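Local coordinates for protein putative deoxyribonuclease yjjV (Escherichia coli, PDB 1ZZM) that is a TatD-family metal-dependent hydrolase that binds two divalent metal ions per subunit and probably cleaves ester bonds, perhaps those of DNA, at residues 76-81 with 117-122; 80-85 with 124-129. All blocks are in the same frame, centred on the assembly; numbering follows the deposited sequence.

Contact 1: residues 76-81 with 117-122; sequences VSLEQL and DEQLKL. With ZN (zinc ion), chain D.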
# COMPACT_ATOMS: atom_id res chain seq x y z
N VAL A 76 8.30 -10.90 20.09
CA VAL A 76 8.41 -9.56 20.66
C VAL A 76 7.94 -8.54 19.62
O VAL A 76 7.23 -7.60 19.96
CB VAL A 76 9.87 -9.26 21.13
CG1 VAL A 76 10.01 -7.82 21.54
CG2 VAL A 76 10.21 -10.14 22.35
N SER A 77 8.29 -8.74 18.34
CA SER A 77 7.82 -7.81 17.30
C SER A 77 6.29 -7.77 17.29
O SER A 77 5.67 -6.71 17.14
CB SER A 77 8.30 -8.27 15.92
OG SER A 77 9.73 -8.29 15.88
N LEU A 78 5.66 -8.93 17.43
CA LEU A 78 4.20 -8.97 17.39
C LEU A 78 3.61 -8.34 18.65
O LEU A 78 2.57 -7.69 18.59
CB LEU A 78 3.69 -10.40 17.24
CG LEU A 78 3.74 -10.96 15.81
CD1 LEU A 78 3.48 -12.47 15.82
CD2 LEU A 78 2.66 -10.25 14.95
N GLU A 79 4.26 -8.53 19.78
CA GLU A 79 3.73 -7.93 20.99
C GLU A 79 3.86 -6.40 20.84
O GLU A 79 2.98 -5.64 21.27
CB GLU A 79 4.51 -8.40 22.22
CG GLU A 79 3.97 -7.80 23.49
CD GLU A 79 4.75 -8.22 24.72
OE1 GLU A 79 4.86 -9.43 25.02
OE2 GLU A 79 5.24 -7.32 25.37
N GLN A 80 4.96 -5.94 20.24
CA GLN A 80 5.14 -4.49 20.06
C GLN A 80 4.05 -3.90 19.16
O GLN A 80 3.56 -2.79 19.38
CB GLN A 80 6.49 -4.18 19.45
CG GLN A 80 7.65 -4.40 20.34
CD GLN A 80 8.94 -4.15 19.57
OE1 GLN A 80 9.29 -2.99 19.22
NE2 GLN A 80 9.64 -5.22 19.26
N LEU A 81 3.71 -4.64 18.12
CA LEU A 81 2.66 -4.21 17.19
C LEU A 81 1.32 -4.09 17.95
O LEU A 81 0.61 -3.06 17.86
CB LEU A 81 2.55 -5.23 16.06
CG LEU A 81 1.38 -4.98 15.10
CD1 LEU A 81 1.52 -3.55 14.49
CD2 LEU A 81 1.39 -6.06 13.97
N ASP A 117 -1.52 -14.26 9.47
CA ASP A 117 -2.76 -14.44 10.21
C ASP A 117 -2.73 -13.81 11.60
O ASP A 117 -3.76 -13.35 12.08
CB ASP A 117 -3.15 -15.93 10.28
CG ASP A 117 -3.78 -16.42 8.99
OD1 ASP A 117 -4.11 -15.60 8.11
OD2 ASP A 117 -3.98 -17.65 8.84
N GLU A 118 -1.57 -13.78 12.26
CA GLU A 118 -1.47 -13.14 13.57
C GLU A 118 -1.80 -11.65 13.42
O GLU A 118 -2.43 -11.05 14.28
CB GLU A 118 -0.05 -13.27 14.15
CG GLU A 118 0.27 -14.67 14.72
CD GLU A 118 -0.75 -15.13 15.76
OE1 GLU A 118 -0.98 -14.41 16.76
OE2 GLU A 118 -1.34 -16.20 15.55
N GLN A 119 -1.37 -11.06 12.31
CA GLN A 119 -1.62 -9.64 12.11
C GLN A 119 -3.03 -9.39 11.63
O GLN A 119 -3.60 -8.35 11.94
CB GLN A 119 -0.58 -9.09 11.14
CG GLN A 119 0.78 -9.17 11.78
CD GLN A 119 1.87 -8.66 10.89
OE1 GLN A 119 2.37 -9.38 10.01
NE2 GLN A 119 2.22 -7.42 11.07
N LEU A 120 -3.59 -10.34 10.90
CA LEU A 120 -4.97 -10.19 10.46
C LEU A 120 -5.85 -10.21 11.71
O LEU A 120 -6.85 -9.51 11.79
CB LEU A 120 -5.36 -11.31 9.47
CG LEU A 120 -4.73 -11.18 8.06
CD1 LEU A 120 -5.24 -12.29 7.17
CD2 LEU A 120 -5.06 -9.81 7.42
N LYS A 121 -5.47 -11.01 12.71
CA LYS A 121 -6.25 -11.04 13.94
C LYS A 121 -6.19 -9.68 14.64
O LYS A 121 -7.20 -9.24 15.19
CB LYS A 121 -5.75 -12.13 14.90
CG LYS A 121 -6.04 -13.55 14.44
CD LYS A 121 -5.66 -14.55 15.53
CE LYS A 121 -6.40 -15.88 15.33
NZ LYS A 121 -5.88 -16.71 14.19
N LEU A 122 -5.03 -9.02 14.61
CA LEU A 122 -4.90 -7.71 15.24
C LEU A 122 -5.72 -6.64 14.52
O LEU A 122 -6.35 -5.79 15.17
CB LEU A 122 -3.44 -7.27 15.31
CG LEU A 122 -2.65 -8.02 16.38
CD1 LEU A 122 -1.14 -7.75 16.27
CD2 LEU A 122 -3.18 -7.58 17.75
ZN ZN D . -5.26 -17.85 7.45
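L78 and L81 reach from helix 75-87 toward E118, Q119 and L122 on helix 109-125, and the seam they make is a worked example of how two outer helices of a TIM-barrel-type fold lie side by side. The local axes run nearly parallel, 14° apart, and stay 11.1 Å from each other at their closest, a separation bridged by side chains rather than by backbones. The denser part is the inner one. Here L81 has CG anti to its own amide nitrogen (chi1 174°), which carries its CD2 methyl across to CD1 of L122 at 3.8 Å. The stem of Q119 joins the same cluster from the next turn back, its CG lying 3.9 Å from L81 CD2. L78 CD2 meets the same Q119 CG at 3.8 Å, so that two leucine methyls of helix 75-87 rest side by side on the glutamine stem. I98 of strand 95-101 lies against Q119, and L65, from a loop, against Q119 and L78. The outer part is looser. L78 CD1 rests on both methylenes of E118, 4.0 Å from CB and from CG, with the two side chains crossing at about a right angle; both residues are partly exposed, and the bend of E118 at chi2 (-54°) turns the carboxylate away from the leucine. One residue earlier, D117 projects from its helix well away from L78 and L81, and its OD2 binds a zinc ion at 1.9 Å, a site completed by H144 and H148 and distinct from the two-metal centre. Across the seam itself, the meeting of methyls and methylenes supplies shape and apolar burial but little directional bonding, so the fit of these leucines probably contributes to how the helices are set together.

Contact 2: residues 80-85 with 124-129; sequences QLQQAL and KRYDLP
The phenol ring of Y126 lies against L85 and meets Q82 with its hydroxyl, and these three residues carry most of the surface buried here. One face of the ring receives L85: its CB stands 4.0 Å from the ring centroid, near the normal, in a CH-pi contact. The opposite face is flanked by R125 CG, toward the rim, so the aromatic plane is held between L85 of helix 75-87 and R125, the tyrosine's own predecessor in the chain. At the edge, Q82 NE2 donates to Y126 OH over 2.8 Å, with an N-H...O angle of 167°. The bond is nearly straight and lies in the amide plane, which itself is only 18° from the ring plane. A bend of the glutamine at chi2 (-88°) brings its amide round to the hydroxyl. The same oxygen also hydrogen-bonds E86 OE1 and sits above the centre of the R125 guanidinium, which is almost parallel to the Q82 amide. Deeper in, L85 CD2 touches L128 CD1 at 4.0 Å, and V95 of strand 95-101 packs on both leucines. D127, with positive phi, is the C-prime residue of a Schellman motif that ends helix 109-125 and turns the chain back to L128. A phenylalanine here would probably keep the CH-pi packing but leave the Q82 amide and the E86 carboxylate without their shared hydroxyl partner. Apolar cover on the faces combined with two polar partners at the hydroxyl is likely to restrict both the tilt and the rotation of the ring, at the surface end of the helix pair.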
# COMPACT_ATOMS: atom_id res chain seq x y z
N GLN A 80 4.96 -5.94 20.24
CA GLN A 80 5.14 -4.49 20.06
C GLN A 80 4.05 -3.90 19.16
O GLN A 80 3.56 -2.79 19.38
CB GLN A 80 6.49 -4.18 19.45
CG GLN A 80 7.65 -4.40 20.34
CD GLN A 80 8.94 -4.15 19.57
OE1 GLN A 80 9.29 -2.99 19.22
NE2 GLN A 80 9.64 -5.22 19.26
N LEU A 81 3.71 -4.64 18.12
CA LEU A 81 2.66 -4.21 17.19
C LEU A 81 1.32 -4.09 17.95
O LEU A 81 0.61 -3.06 17.86
CB LEU A 81 2.55 -5.23 16.06
CG LEU A 81 1.38 -4.98 15.10
CD1 LEU A 81 1.52 -3.55 14.49
CD2 LEU A 81 1.39 -6.06 13.97
N GLN A 82 0.97 -5.13 18.72
CA GLN A 82 -0.28 -5.09 19.47
C GLN A 82 -0.30 -3.93 20.47
O GLN A 82 -1.27 -3.19 20.54
CB GLN A 82 -0.54 -6.44 20.16
CG GLN A 82 -1.86 -6.48 20.96
CD GLN A 82 -1.67 -6.00 22.40
OE1 GLN A 82 -0.72 -6.41 23.07
NE2 GLN A 82 -2.58 -5.14 22.87
N GLN A 83 0.77 -3.76 21.25
CA GLN A 83 0.79 -2.65 22.21
C GLN A 83 0.71 -1.31 21.51
O GLN A 83 0.07 -0.37 22.02
CB GLN A 83 2.06 -2.69 23.05
CG GLN A 83 2.12 -3.84 23.97
CD GLN A 83 3.44 -3.83 24.73
OE1 GLN A 83 4.39 -3.12 24.37
NE2 GLN A 83 3.51 -4.61 25.78
N ALA A 84 1.38 -1.18 20.36
CA ALA A 84 1.32 0.09 19.65
C ALA A 84 -0.10 0.36 19.20
O ALA A 84 -0.63 1.46 19.39
CB ALA A 84 2.27 0.08 18.44
N LEU A 85 -0.73 -0.65 18.62
CA LEU A 85 -2.11 -0.50 18.15
C LEU A 85 -3.06 -0.15 19.32
O LEU A 85 -3.97 0.67 19.15
CB LEU A 85 -2.58 -1.80 17.48
CG LEU A 85 -1.80 -2.12 16.18
CD1 LEU A 85 -2.31 -3.43 15.60
CD2 LEU A 85 -1.99 -0.95 15.17
N LYS A 124 -8.44 -7.16 13.00
CA LYS A 124 -9.83 -7.39 13.39
C LYS A 124 -10.10 -6.87 14.78
O LYS A 124 -11.13 -6.23 15.01
CB LYS A 124 -10.18 -8.88 13.33
CG LYS A 124 -10.49 -9.32 11.90
CD LYS A 124 -10.38 -10.83 11.70
CE LYS A 124 -11.53 -11.57 12.28
NZ LYS A 124 -11.41 -13.01 11.88
N ARG A 125 -9.18 -7.14 15.70
CA ARG A 125 -9.34 -6.71 17.09
C ARG A 125 -9.43 -5.18 17.21
O ARG A 125 -10.25 -4.64 17.96
CB ARG A 125 -8.15 -7.20 17.94
CG ARG A 125 -8.25 -6.73 19.39
CD ARG A 125 -7.09 -7.23 20.24
NE ARG A 125 -7.10 -6.64 21.58
CZ ARG A 125 -6.17 -6.85 22.50
NH1 ARG A 125 -5.14 -7.65 22.22
NH2 ARG A 125 -6.28 -6.30 23.70
N TYR A 126 -8.59 -4.49 16.46
CA TYR A 126 -8.56 -3.04 16.54
C TYR A 126 -9.39 -2.33 15.48
O TYR A 126 -9.32 -1.10 15.39
CB TYR A 126 -7.11 -2.59 16.54
CG TYR A 126 -6.42 -2.97 17.84
CD1 TYR A 126 -6.74 -2.30 19.02
CD2 TYR A 126 -5.53 -4.06 17.92
CE1 TYR A 126 -6.21 -2.69 20.25
CE2 TYR A 126 -4.99 -4.47 19.17
CZ TYR A 126 -5.33 -3.76 20.32
OH TYR A 126 -4.81 -4.09 21.56
N ASP A 127 -10.13 -3.11 14.69
CA ASP A 127 -11.04 -2.59 13.66
C ASP A 127 -10.29 -1.71 12.66
O ASP A 127 -10.63 -0.54 12.47
CB ASP A 127 -12.16 -1.80 14.38
CG ASP A 127 -13.38 -1.50 13.47
OD1 ASP A 127 -13.66 -2.24 12.51
OD2 ASP A 127 -14.07 -0.49 13.75
N LEU A 128 -9.27 -2.27 12.01
CA LEU A 128 -8.48 -1.51 11.03
C LEU A 128 -8.35 -2.26 9.73
O LEU A 128 -8.41 -3.48 9.72
CB LEU A 128 -7.05 -1.30 11.55
CG LEU A 128 -6.93 -0.38 12.76
CD1 LEU A 128 -5.55 -0.52 13.45
CD2 LEU A 128 -7.14 1.02 12.24
N PRO A 129 -8.21 -1.53 8.61
CA PRO A 129 -8.05 -2.19 7.32
C PRO A 129 -6.57 -2.59 7.26
O PRO A 129 -5.78 -2.15 8.09
CB PRO A 129 -8.36 -1.08 6.31
CG PRO A 129 -7.86 0.16 6.98
CD PRO A 129 -8.29 -0.06 8.46

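Contacts 1 and 2 are successive portions of one seam between helix 75-87 and helix 109-125, with centres 8 Å apart. Both begin on the same stretch of the earlier helix, sharing Q80 and L81, and in each the later partner follows after strand 95-101. L122 of contact 1 links the two, its CD2 lying 3.6 Å from Q82 CG and its CB 4.0 Å from L85 CD1. Contact 1 joins the helix bodies, whereas contact 2 closes the seam where helix 109-125 ends and the chain turns toward strand 130-135. Contact 2 lies away from the metal sites; in contact 1 the Q119 side chain is about 8 Å from that of E97, which binds the metals.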